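PDB 4S1H: pyridoxal kinase from Entamoeba histolytica, which probably phosphorylates pyridoxal with ATP to give pyridoxal 5'-phosphate, and binds ADP and magnesium. Local coordinates for residues A[186-191]-A[201-206]; A[156-161]-A[179-184]; A[240-245]-A[272-277]. One frame throughout, in Å; residues are numbered along the deposited sequence.

Contact 1: residues A[186-191]-A[201-206]; sequences DIILLC and NFTIKI. With ADP (adenosine-5'-diphosphate), chain C.
Residues 186-191 and 202-206 form the two arms of an antiparallel beta hairpin, their axes 4.7 Å apart and 161° between their directions. Three hydrogen-bonded pairs, Ile187 with Ile206, Leu189 with Ile204 and Cys191 with Phe202, alternate with two non-hydrogen-bonded pairs, Ile188 with Lys205 and Leu190 with Thr203. In the last hydrogen-bonded pair, Cys191 N reaches Phe202 O at 2.8 Å in an almost straight bond.

The side chains of the hydrogen-bonded pairs share one face. The Phe202 ring takes the position between its own backbone N and carbonyl carbon (chi1 68°). This swings the ring toward Cys191, whose CB sits over one ring face in a CH-pi contact, 3.6 Å from the centroid. Cys191 SG sits obliquely to the same ring. Leu189 lies side by side with Ile204, its CD2 4.1 Å from Ile204 CG1. Ile187 CD1 comes within 3.6 Å of ADP C5, and Ile206 CD1 is 3.6 Å from ADP O2'. On the other face, Ile188 CD1 packs against the bent chain of Lys205. Asp186 OD2 stays 4.5 Å from Lys205 NZ, too far for a salt bridge.

Six backbone hydrogen bonds join the main chains, while the apolar side chains of the Ile187, Leu189 and Ile206 face meet helix 234-250 and ADP by packing.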
loop_
_atom_site.group_PDB
_atom_site.type_symbol
_atom_site.label_atom_id
_atom_site.label_comp_id
_atom_site.label_asym_id
_atom_site.label_seq_id
_atom_site.Cartn_x
_atom_site.Cartn_y
_atom_site.Cartn_z
ATOM N N ASP A 186 11.396 -21.247 -22.961
ATOM C CA ASP A 186 11.553 -21.240 -21.533
ATOM C C ASP A 186 12.219 -19.953 -21.106
ATOM O O ASP A 186 12.821 -19.223 -21.895
ATOM C CB ASP A 186 12.394 -22.429 -21.058
ATOM C CG ASP A 186 11.783 -23.760 -21.451
ATOM O OD1 ASP A 186 10.619 -24.019 -21.056
ATOM O OD2 ASP A 186 12.463 -24.535 -22.163
ATOM N N ILE A 187 12.073 -19.711 -19.820
ATOM C CA ILE A 187 12.769 -18.693 -19.083
ATOM C C ILE A 187 13.688 -19.466 -18.150
ATOM O O ILE A 187 13.215 -20.307 -17.369
ATOM C CB ILE A 187 11.719 -17.873 -18.273
ATOM C CG1 ILE A 187 10.849 -17.044 -19.240
ATOM C CG2 ILE A 187 12.378 -16.983 -17.220
ATOM C CD1 ILE A 187 9.645 -16.405 -18.563
ATOM N N ILE A 188 14.986 -19.157 -18.157
ATOM C CA ILE A 188 15.908 -19.694 -17.144
ATOM C C ILE A 188 16.209 -18.656 -16.092
ATOM O O ILE A 188 16.474 -17.503 -16.414
ATOM C CB ILE A 188 17.255 -20.146 -17.738
ATOM C CG1 ILE A 188 17.015 -20.979 -18.965
ATOM C CG2 ILE A 188 18.054 -20.891 -16.672
ATOM C CD1 ILE A 188 16.104 -22.170 -18.771
ATOM N N LEU A 189 16.108 -19.072 -14.829
ATOM C CA LEU A 189 16.557 -18.314 -13.702
ATOM C C LEU A 189 17.903 -18.883 -13.289
ATOM O O LEU A 189 18.068 -20.094 -13.284
ATOM C CB LEU A 189 15.520 -18.404 -12.575
ATOM C CG LEU A 189 15.869 -17.870 -11.198
ATOM C CD1 LEU A 189 14.617 -17.249 -10.552
ATOM C CD2 LEU A 189 16.458 -18.957 -10.315
ATOM N N LEU A 190 18.857 -18.011 -12.982
ATOM C CA LEU A 190 20.180 -18.395 -12.509
ATOM C C LEU A 190 20.416 -17.799 -11.120
ATOM O O LEU A 190 20.121 -16.603 -10.886
ATOM C CB LEU A 190 21.246 -17.909 -13.485
ATOM C CG LEU A 190 22.697 -17.927 -12.982
ATOM C CD1 LEU A 190 23.234 -19.347 -12.873
ATOM C CD2 LEU A 190 23.531 -17.076 -13.918
ATOM N N CYS A 191 20.847 -18.619 -10.163
ATOM C CA CYS A 191 21.279 -18.125 -8.852
ATOM C C CYS A 191 22.768 -18.369 -8.747
ATOM O O CYS A 191 23.207 -19.526 -8.804
ATOM C CB CYS A 191 20.581 -18.842 -7.733
ATOM S SG CYS A 191 20.750 -17.967 -6.169
ATOM N N ASN A 201 25.682 -22.969 -7.026
ATOM C CA ASN A 201 24.957 -22.274 -8.063
ATOM C C ASN A 201 23.906 -23.184 -8.665
ATOM O O ASN A 201 24.133 -24.405 -8.826
ATOM C CB ASN A 201 25.900 -21.848 -9.220
ATOM C CG ASN A 201 26.838 -20.715 -8.837
ATOM O OD1 ASN A 201 26.769 -20.164 -7.725
ATOM N ND2 ASN A 201 27.716 -20.360 -9.749
ATOM N N PHE A 202 22.792 -22.592 -9.098
ATOM C CA PHE A 202 21.719 -23.365 -9.682
ATOM C C PHE A 202 20.909 -22.594 -10.711
ATOM O O PHE A 202 20.947 -21.348 -10.763
ATOM C CB PHE A 202 20.792 -23.955 -8.610
ATOM C CG PHE A 202 19.964 -22.941 -7.859
ATOM C CD1 PHE A 202 18.684 -22.544 -8.299
ATOM C CD2 PHE A 202 20.430 -22.471 -6.659
ATOM C CE1 PHE A 202 17.921 -21.645 -7.549
ATOM C CE2 PHE A 202 19.675 -21.583 -5.897
ATOM C CZ PHE A 202 18.418 -21.173 -6.335
ATOM N N THR A 203 20.213 -23.364 -11.540
ATOM C CA THR A 203 19.215 -22.822 -12.457
ATOM C C THR A 203 17.856 -23.470 -12.237
ATOM O O THR A 203 17.738 -24.526 -11.612
ATOM C CB THR A 203 19.620 -22.961 -13.941
ATOM O OG1 THR A 203 19.873 -24.335 -14.279
ATOM C CG2 THR A 203 20.843 -22.115 -14.263
ATOM N N ILE A 204 16.815 -22.766 -12.678
ATOM C CA ILE A 204 15.462 -23.288 -12.731
ATOM C C ILE A 204 14.927 -22.943 -14.107
ATOM O O ILE A 204 15.063 -21.785 -14.554
ATOM C CB ILE A 204 14.545 -22.616 -11.674
ATOM C CG1 ILE A 204 15.115 -22.819 -10.261
ATOM C CG2 ILE A 204 13.105 -23.131 -11.779
ATOM C CD1 ILE A 204 14.301 -22.236 -9.127
ATOM N N LYS A 205 14.321 -23.940 -14.757
ATOM C CA LYS A 205 13.696 -23.780 -16.078
ATOM C C LYS A 205 12.178 -23.586 -15.895
ATOM O O LYS A 205 11.512 -24.417 -15.272
ATOM C CB LYS A 205 13.998 -24.986 -16.959
ATOM C CG LYS A 205 13.521 -24.827 -18.393
ATOM C CD LYS A 205 13.749 -26.082 -19.223
ATOM C CE LYS A 205 15.170 -26.539 -19.282
ATOM N NZ LYS A 205 16.135 -25.491 -19.680
ATOM N N ILE A 206 11.662 -22.495 -16.450
ATOM C CA ILE A 206 10.256 -22.107 -16.314
ATOM C C ILE A 206 9.619 -22.002 -17.709
ATOM O O ILE A 206 10.100 -21.235 -18.523
ATOM C CB ILE A 206 10.161 -20.739 -15.643
ATOM C CG1 ILE A 206 10.825 -20.798 -14.256
ATOM C CG2 ILE A 206 8.705 -20.282 -15.536
ATOM C CD1 ILE A 206 11.513 -19.512 -13.842
HETATM P PB ADP C . 10.910 -8.350 -14.457
HETATM O O1B ADP C . 11.234 -8.386 -15.933
HETATM O O2B ADP C . 9.551 -7.742 -14.155
HETATM O O3B ADP C . 12.064 -7.832 -13.655
HETATM P PA ADP C . 10.986 -11.220 -14.865
HETATM O O1A ADP C . 12.405 -11.685 -14.679
HETATM O O2A ADP C . 10.466 -10.986 -16.244
HETATM O O3A ADP C . 10.747 -9.876 -13.989
HETATM O "O5'" ADP C . 9.998 -12.219 -14.137
HETATM C "C5'" ADP C . 10.113 -12.603 -12.782
HETATM C "C4'" ADP C . 9.599 -14.011 -12.683
HETATM O "O4'" ADP C . 8.247 -14.053 -13.140
HETATM C "C3'" ADP C . 10.376 -14.956 -13.594
HETATM O "O3'" ADP C . 11.495 -15.531 -12.910
HETATM C "C2'" ADP C . 9.328 -15.955 -13.979
HETATM O "O2'" ADP C . 9.216 -16.946 -12.967
HETATM C "C1'" ADP C . 8.034 -15.160 -14.003
HETATM N N9 ADP C . 7.609 -14.691 -15.343
HETATM C C8 ADP C . 7.692 -13.468 -15.884
HETATM N N7 ADP C . 7.159 -13.435 -17.131
HETATM C C5 ADP C . 6.715 -14.672 -17.391
HETATM C C6 ADP C . 6.028 -15.345 -18.518
HETATM N N6 ADP C . 5.732 -14.643 -19.632
HETATM N N1 ADP C . 5.745 -16.658 -18.381
HETATM C C2 ADP C . 6.056 -17.358 -17.253
HETATM N N3 ADP C . 6.672 -16.803 -16.189
HETATM C C4 ADP C . 7.011 -15.492 -16.210
#

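Contact 2: residues A[156-161]-A[179-184]; sequences NSVSEA and TSIKEG. With ADP (adenosine-5'-diphosphate), chain C.
The carboxylate of Glu183 comes up to the start of a helix at Val158 without bonding to it: Glu183 OE2 stops 3.9 Å from Val158 N. That backbone nitrogen is buried by the contact and has no partner in the model. No hydrogen bond joins residues 156-161 to residues 179-184 at all. The Glu183 chain bends at chi2 (84°), which turns its carboxylate toward the helix start. It crosses the Val158 side chain at about a right angle. The negative charge beside the first turn may be favoured by the helix dipole.

The apolar part of the contact rests on Ile181, whose two branches work separately. CG1 is anti to the carbonyl carbon (chi1 -57°) and carries CD1 to Ala161 CB, at 3.7 Å. The other branch lies against the backbone of Ser157, with Ile181 CG2 3.8 Å from Ser157 C.

Ser157 is the N-cap of helix 158-170. That helix packs on a face of the antiparallel sheet formed by strands 175-183, 186-193, 202-207 and 277-278, part of the ribokinase-like fold expected of this family. Val158 and Ala161 also touch Ile188 and Leu190 of the next strand. Within the first turn, Ser157 OG and Ser159 OG share a hydrogen bond. Glu160 OE1 accepts Asn156 N at 2.7 Å, tying the residue before the N-cap to the turn.

The start of 179-184 serves the nucleotide. Thr179 OG1 and Ser180 OG both donate to ADP O1A, at 2.6 and 2.7 Å, so one alpha-phosphate oxygen is gripped twice. The ribose ADP O3' donates to Thr179 O at 2.6 Å, and Asn143 and Gly217 hold further ADP atoms.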
loop_
_atom_site.group_PDB
_atom_site.type_symbol
_atom_site.label_atom_id
_atom_site.label_comp_id
_atom_site.label_asym_id
_atom_site.label_seq_id
_atom_site.Cartn_x
_atom_site.Cartn_y
_atom_site.Cartn_z
ATOM N N ASN A 156 22.591 -12.997 -23.181
ATOM C CA ASN A 156 21.641 -13.686 -24.055
ATOM C C ASN A 156 21.569 -15.184 -23.789
ATOM O O ASN A 156 20.945 -15.907 -24.559
ATOM C CB ASN A 156 22.015 -13.447 -25.527
ATOM C CG ASN A 156 22.023 -11.989 -25.899
ATOM O OD1 ASN A 156 21.021 -11.275 -25.791
ATOM N ND2 ASN A 156 23.192 -11.526 -26.313
ATOM N N SER A 157 22.214 -15.641 -22.721
ATOM C CA SER A 157 22.324 -17.036 -22.420
ATOM C C SER A 157 22.864 -17.205 -21.044
ATOM O O SER A 157 23.356 -16.251 -20.465
ATOM C CB SER A 157 23.317 -17.715 -23.380
ATOM O OG SER A 157 24.634 -17.186 -23.214
ATOM N N VAL A 158 22.821 -18.437 -20.554
ATOM C CA VAL A 158 23.311 -18.719 -19.196
ATOM C C VAL A 158 24.827 -18.490 -19.126
ATOM O O VAL A 158 25.298 -17.852 -18.194
ATOM C CB VAL A 158 22.948 -20.151 -18.764
ATOM C CG1 VAL A 158 23.707 -20.560 -17.513
ATOM C CG2 VAL A 158 21.434 -20.262 -18.546
ATOM N N SER A 159 25.576 -18.947 -20.126
ATOM C CA SER A 159 27.004 -18.715 -20.078
ATOM C C SER A 159 27.289 -17.188 -19.950
ATOM O O SER A 159 28.124 -16.761 -19.139
ATOM C CB SER A 159 27.686 -19.304 -21.310
ATOM O OG SER A 159 27.258 -18.619 -22.466
ATOM N N GLU A 160 26.653 -16.395 -20.828
ATOM C CA GLU A 160 26.828 -14.950 -20.755
ATOM C C GLU A 160 26.458 -14.402 -19.394
ATOM O O GLU A 160 27.170 -13.567 -18.875
ATOM C CB GLU A 160 26.101 -14.237 -21.890
ATOM C CG GLU A 160 26.769 -14.503 -23.221
ATOM C CD GLU A 160 26.161 -13.774 -24.414
ATOM O OE1 GLU A 160 24.982 -13.375 -24.349
ATOM O OE2 GLU A 160 26.874 -13.636 -25.443
ATOM N N ALA A 161 25.321 -14.841 -18.837
ATOM C CA ALA A 161 24.963 -14.429 -17.488
ATOM C C ALA A 161 26.064 -14.781 -16.502
ATOM O O ALA A 161 26.329 -13.983 -15.617
ATOM C CB ALA A 161 23.630 -15.030 -17.072
ATOM N N THR A 179 16.707 -13.248 -12.868
ATOM C CA THR A 179 15.310 -13.717 -12.718
ATOM C C THR A 179 14.749 -14.251 -14.026
ATOM O O THR A 179 13.732 -14.961 -14.019
ATOM C CB THR A 179 14.379 -12.616 -12.160
ATOM O OG1 THR A 179 14.381 -11.452 -12.991
ATOM C CG2 THR A 179 14.821 -12.211 -10.771
ATOM N N SER A 180 15.334 -13.841 -15.139
ATOM C CA SER A 180 14.878 -14.307 -16.437
ATOM C C SER A 180 15.948 -14.162 -17.476
ATOM O O SER A 180 16.510 -13.080 -17.660
ATOM C CB SER A 180 13.606 -13.583 -16.925
ATOM O OG SER A 180 13.733 -12.183 -16.970
ATOM N N ILE A 181 16.244 -15.293 -18.108
ATOM C CA ILE A 181 17.117 -15.391 -19.264
ATOM C C ILE A 181 16.333 -16.200 -20.290
ATOM O O ILE A 181 15.941 -17.328 -20.018
ATOM C CB ILE A 181 18.435 -16.121 -18.942
ATOM C CG1 ILE A 181 19.188 -15.433 -17.806
ATOM C CG2 ILE A 181 19.295 -16.226 -20.206
ATOM C CD1 ILE A 181 20.212 -16.318 -17.115
ATOM N N LYS A 182 16.133 -15.634 -21.477
ATOM C CA LYS A 182 15.427 -16.324 -22.582
ATOM C C LYS A 182 16.220 -17.522 -23.095
ATOM O O LYS A 182 17.395 -17.396 -23.404
ATOM C CB LYS A 182 15.174 -15.365 -23.765
ATOM C CG LYS A 182 14.421 -14.081 -23.428
ATOM C CD LYS A 182 14.258 -13.230 -24.679
ATOM C CE LYS A 182 13.647 -11.877 -24.431
ATOM N NZ LYS A 182 14.431 -10.994 -23.533
ATOM N N GLU A 183 15.580 -18.688 -23.128
ATOM C CA GLU A 183 16.157 -19.895 -23.721
ATOM C C GLU A 183 15.023 -20.665 -24.424
ATOM O O GLU A 183 14.276 -21.412 -23.790
ATOM C CB GLU A 183 16.867 -20.748 -22.653
ATOM C CG GLU A 183 18.133 -21.449 -23.149
ATOM C CD GLU A 183 19.374 -20.547 -23.101
ATOM O OE1 GLU A 183 19.402 -19.503 -23.796
ATOM O OE2 GLU A 183 20.340 -20.877 -22.369
ATOM N N GLY A 184 14.888 -20.452 -25.735
ATOM C CA GLY A 184 13.777 -21.018 -26.517
ATOM C C GLY A 184 12.419 -20.476 -26.084
ATOM O O GLY A 184 12.203 -19.270 -26.124
HETATM P PB ADP C . 10.910 -8.350 -14.457
HETATM O O1B ADP C . 11.234 -8.386 -15.933
HETATM O O2B ADP C . 9.551 -7.742 -14.155
HETATM O O3B ADP C . 12.064 -7.832 -13.655
HETATM P PA ADP C . 10.986 -11.220 -14.865
HETATM O O1A ADP C . 12.405 -11.685 -14.679
HETATM O O2A ADP C . 10.466 -10.986 -16.244
HETATM O O3A ADP C . 10.747 -9.876 -13.989
HETATM O "O5'" ADP C . 9.998 -12.219 -14.137
HETATM C "C5'" ADP C . 10.113 -12.603 -12.782
HETATM C "C4'" ADP C . 9.599 -14.011 -12.683
HETATM O "O4'" ADP C . 8.247 -14.053 -13.140
HETATM C "C3'" ADP C . 10.376 -14.956 -13.594
HETATM O "O3'" ADP C . 11.495 -15.531 -12.910
HETATM C "C2'" ADP C . 9.328 -15.955 -13.979
HETATM O "O2'" ADP C . 9.216 -16.946 -12.967
HETATM C "C1'" ADP C . 8.034 -15.160 -14.003
HETATM N N9 ADP C . 7.609 -14.691 -15.343
HETATM C C8 ADP C . 7.692 -13.468 -15.884
HETATM N N7 ADP C . 7.159 -13.435 -17.131
HETATM C C5 ADP C . 6.715 -14.672 -17.391
HETATM C C6 ADP C . 6.028 -15.345 -18.518
HETATM N N6 ADP C . 5.732 -14.643 -19.632
HETATM N N1 ADP C . 5.745 -16.658 -18.381
HETATM C C2 ADP C . 6.056 -17.358 -17.253
HETATM N N3 ADP C . 6.672 -16.803 -16.189
HETATM C C4 ADP C . 7.011 -15.492 -16.210
#

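Contact 3: residues A[240-245]-A[272-277]; sequences RAISTL and ESFTIT. With ADP (adenosine-5'-diphosphate), chain C.
Ile242 sets its CG2 branch against the Phe274 ring, 3.6 Å from CE1. The two side chains cross at about a right angle, and the methyl meets the ring obliquely. This joins helix 234-250 to the loop that leads into strand 277-278, the last strand of the antiparallel sheet beside the nucleotide site, in what is probably the ribokinase-like fold of the family. The loop runs against the helix before it reaches the sheet edge. There Thr277 pairs by backbone hydrogen bonding with Thr203, and Phe274 also touches Ile204 and Gln246, the latter an ADP-binding residue.

While CG2 of Ile242, anti to the backbone N, packs on the loop, CD1 points to the ribose. CG1 is anti to the carbonyl carbon (chi1 -65°) and leads CD1 to 3.4 Å from ADP O3'. One turn along, Leu245 CD2 lies 3.1 Å from ADP O4'. The helix thus touches the ribose with two apolar side chains.

Ser243 faces the loop directly. Its OG accepts the backbone N-H of Ser273 at 2.9 Å, with 161° at the hydrogen. The same hydroxyl is also hydrogen-bonded to Asn239 O, one turn back in the helix, so two hydrogen bonds hold the hydroxyl. Ser243 OG also lies near the plane of the Phe274 ring, at its edge.

One turn before Ser243, Arg240 forms a salt bridge with Glu272. Glu272 OE1 bonds to His236 ND1, and the Arg240 guanidinium makes a cation-pi contact with Trp227. The carboxylate and guanidinium planes are turned 53° apart. Arg240 NE donates to Glu272 OE2 over 3.1 Å, near the guanidinium plane and on the anti lone pair of that oxygen.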
loop_
_atom_site.group_PDB
_atom_site.type_symbol
_atom_site.label_atom_id
_atom_site.label_comp_id
_atom_site.label_asym_id
_atom_site.label_seq_id
_atom_site.Cartn_x
_atom_site.Cartn_y
_atom_site.Cartn_z
ATOM N N ARG A 240 9.594 -21.570 -3.958
ATOM C CA ARG A 240 8.232 -21.199 -3.544
ATOM C C ARG A 240 7.755 -19.947 -4.258
ATOM O O ARG A 240 6.623 -19.874 -4.715
ATOM C CB ARG A 240 8.163 -20.948 -2.046
ATOM C CG ARG A 240 8.309 -22.194 -1.215
ATOM C CD ARG A 240 8.139 -21.887 0.273
ATOM N NE ARG A 240 8.408 -23.058 1.083
ATOM C CZ ARG A 240 8.236 -23.138 2.414
ATOM N NH1 ARG A 240 7.791 -22.104 3.099
ATOM N NH2 ARG A 240 8.502 -24.277 3.043
ATOM N N ALA A 241 8.643 -18.964 -4.376
ATOM C CA ALA A 241 8.307 -17.702 -4.997
ATOM C C ALA A 241 7.990 -17.888 -6.483
ATOM O O ALA A 241 6.957 -17.402 -6.949
ATOM C CB ALA A 241 9.398 -16.666 -4.779
ATOM N N ILE A 242 8.814 -18.664 -7.197
ATOM C CA ILE A 242 8.593 -18.891 -8.618
ATOM C C ILE A 242 7.340 -19.723 -8.837
ATOM O O ILE A 242 6.583 -19.471 -9.772
ATOM C CB ILE A 242 9.828 -19.585 -9.253
ATOM C CG1 ILE A 242 11.020 -18.620 -9.163
ATOM C CG2 ILE A 242 9.549 -20.138 -10.658
ATOM C CD1 ILE A 242 11.129 -17.546 -10.206
ATOM N N SER A 243 7.091 -20.667 -7.938
ATOM C CA SER A 243 5.898 -21.502 -7.986
ATOM C C SER A 243 4.646 -20.708 -7.785
ATOM O O SER A 243 3.691 -20.850 -8.559
ATOM C CB SER A 243 5.998 -22.682 -7.010
ATOM O OG SER A 243 7.113 -23.503 -7.352
ATOM N N THR A 244 4.636 -19.867 -6.749
ATOM C CA THR A 244 3.490 -19.008 -6.472
ATOM C C THR A 244 3.244 -18.049 -7.635
ATOM O O THR A 244 2.107 -17.859 -8.059
ATOM C CB THR A 244 3.697 -18.279 -5.148
ATOM O OG1 THR A 244 3.749 -19.259 -4.103
ATOM C CG2 THR A 244 2.568 -17.288 -4.867
ATOM N N LEU A 245 4.321 -17.523 -8.211
ATOM C CA LEU A 245 4.177 -16.637 -9.373
ATOM C C LEU A 245 3.554 -17.333 -10.583
ATOM O O LEU A 245 2.722 -16.739 -11.288
ATOM C CB LEU A 245 5.531 -16.030 -9.732
ATOM C CG LEU A 245 5.631 -14.743 -10.554
ATOM C CD1 LEU A 245 4.542 -13.714 -10.315
ATOM C CD2 LEU A 245 6.992 -14.120 -10.272
ATOM N N GLU A 272 6.603 -26.263 -3.955
ATOM C CA GLU A 272 7.847 -26.037 -4.660
ATOM C C GLU A 272 7.779 -26.924 -5.892
ATOM O O GLU A 272 8.256 -28.060 -5.880
ATOM C CB GLU A 272 9.026 -26.364 -3.742
ATOM C CG GLU A 272 9.043 -25.443 -2.528
ATOM C CD GLU A 272 10.177 -25.678 -1.568
ATOM O OE1 GLU A 272 11.196 -26.279 -1.977
ATOM O OE2 GLU A 272 10.048 -25.209 -0.407
ATOM N N SER A 273 7.212 -26.374 -6.957
ATOM C CA SER A 273 6.832 -27.107 -8.162
ATOM C C SER A 273 7.946 -27.291 -9.173
ATOM O O SER A 273 7.759 -28.035 -10.144
ATOM C CB SER A 273 5.719 -26.371 -8.908
ATOM O OG SER A 273 4.819 -25.812 -8.026
ATOM N N PHE A 274 9.068 -26.590 -9.001
ATOM C CA PHE A 274 10.160 -26.650 -9.992
ATOM C C PHE A 274 11.319 -27.405 -9.431
ATOM O O PHE A 274 11.435 -27.637 -8.244
ATOM C CB PHE A 274 10.597 -25.241 -10.379
ATOM C CG PHE A 274 9.551 -24.493 -11.125
ATOM C CD1 PHE A 274 8.589 -23.735 -10.476
ATOM C CD2 PHE A 274 9.513 -24.588 -12.516
ATOM C CE1 PHE A 274 7.622 -23.081 -11.211
ATOM C CE2 PHE A 274 8.554 -23.924 -13.240
ATOM C CZ PHE A 274 7.616 -23.170 -12.592
ATOM N N THR A 275 12.187 -27.828 -10.335
ATOM C CA THR A 275 13.378 -28.540 -9.973
ATOM C C THR A 275 14.516 -27.546 -9.827
ATOM O O THR A 275 14.745 -26.727 -10.725
ATOM C CB THR A 275 13.706 -29.585 -11.068
ATOM O OG1 THR A 275 12.604 -30.496 -11.191
ATOM C CG2 THR A 275 14.954 -30.364 -10.730
ATOM N N ILE A 276 15.228 -27.642 -8.707
ATOM C CA ILE A 276 16.499 -26.941 -8.492
ATOM C C ILE A 276 17.581 -27.745 -9.190
ATOM O O ILE A 276 17.872 -28.893 -8.812
ATOM C CB ILE A 276 16.860 -26.863 -6.984
ATOM C CG1 ILE A 276 15.798 -26.046 -6.259
ATOM C CG2 ILE A 276 18.251 -26.266 -6.762
ATOM C CD1 ILE A 276 15.630 -24.654 -6.807
ATOM N N THR A 277 18.169 -27.154 -10.231
ATOM C CA THR A 277 19.232 -27.850 -10.987
ATOM C C THR A 277 20.586 -27.240 -10.707
ATOM O O THR A 277 20.873 -26.126 -11.152
ATOM C CB THR A 277 18.903 -27.770 -12.466
ATOM O OG1 THR A 277 17.604 -28.365 -12.666
ATOM C CG2 THR A 277 19.990 -28.491 -13.342
HETATM P PB ADP C . 10.910 -8.350 -14.457
HETATM O O1B ADP C . 11.234 -8.386 -15.933
HETATM O O2B ADP C . 9.551 -7.742 -14.155
HETATM O O3B ADP C . 12.064 -7.832 -13.655
HETATM P PA ADP C . 10.986 -11.220 -14.865
HETATM O O1A ADP C . 12.405 -11.685 -14.679
HETATM O O2A ADP C . 10.466 -10.986 -16.244
HETATM O O3A ADP C . 10.747 -9.876 -13.989
HETATM O "O5'" ADP C . 9.998 -12.219 -14.137
HETATM C "C5'" ADP C . 10.113 -12.603 -12.782
HETATM C "C4'" ADP C . 9.599 -14.011 -12.683
HETATM O "O4'" ADP C . 8.247 -14.053 -13.140
HETATM C "C3'" ADP C . 10.376 -14.956 -13.594
HETATM O "O3'" ADP C . 11.495 -15.531 -12.910
HETATM C "C2'" ADP C . 9.328 -15.955 -13.979
HETATM O "O2'" ADP C . 9.216 -16.946 -12.967
HETATM C "C1'" ADP C . 8.034 -15.160 -14.003
HETATM N N9 ADP C . 7.609 -14.691 -15.343
HETATM C C8 ADP C . 7.692 -13.468 -15.884
HETATM N N7 ADP C . 7.159 -13.435 -17.131
HETATM C C5 ADP C . 6.715 -14.672 -17.391
HETATM C C6 ADP C . 6.028 -15.345 -18.518
HETATM N N6 ADP C . 5.732 -14.643 -19.632
HETATM N N1 ADP C . 5.745 -16.658 -18.381
HETATM C C2 ADP C . 6.056 -17.358 -17.253
HETATM N N3 ADP C . 6.672 -16.803 -16.189
HETATM C C4 ADP C . 7.011 -15.492 -16.210
#

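How the contacts relate
Along the chain, contact 2 closes before contact 1 opens, and contact 3 follows. Contacts 1 and 2, 1 and 3, and 2 and 3 are about 8, 10 and 18 Å apart, centre to centre. Contact 1 therefore lies between the others. Strands 175-183, 186-193, 202-207 and 277-278 are consecutive in one antiparallel sheet. Ile188 N pairs with Ile181 O, and strands 202-207 and 277-278 pair by backbone, so contact 1 is linked to both neighbours. Helix 158-170 lies on the Ile188 and Leu190 face of the sheet, helix 234-250 on the opposite, Leu189 and Ile206 face. All three contacts touch ADP, so sheet and helix 234-250 build part of one nucleotide pocket.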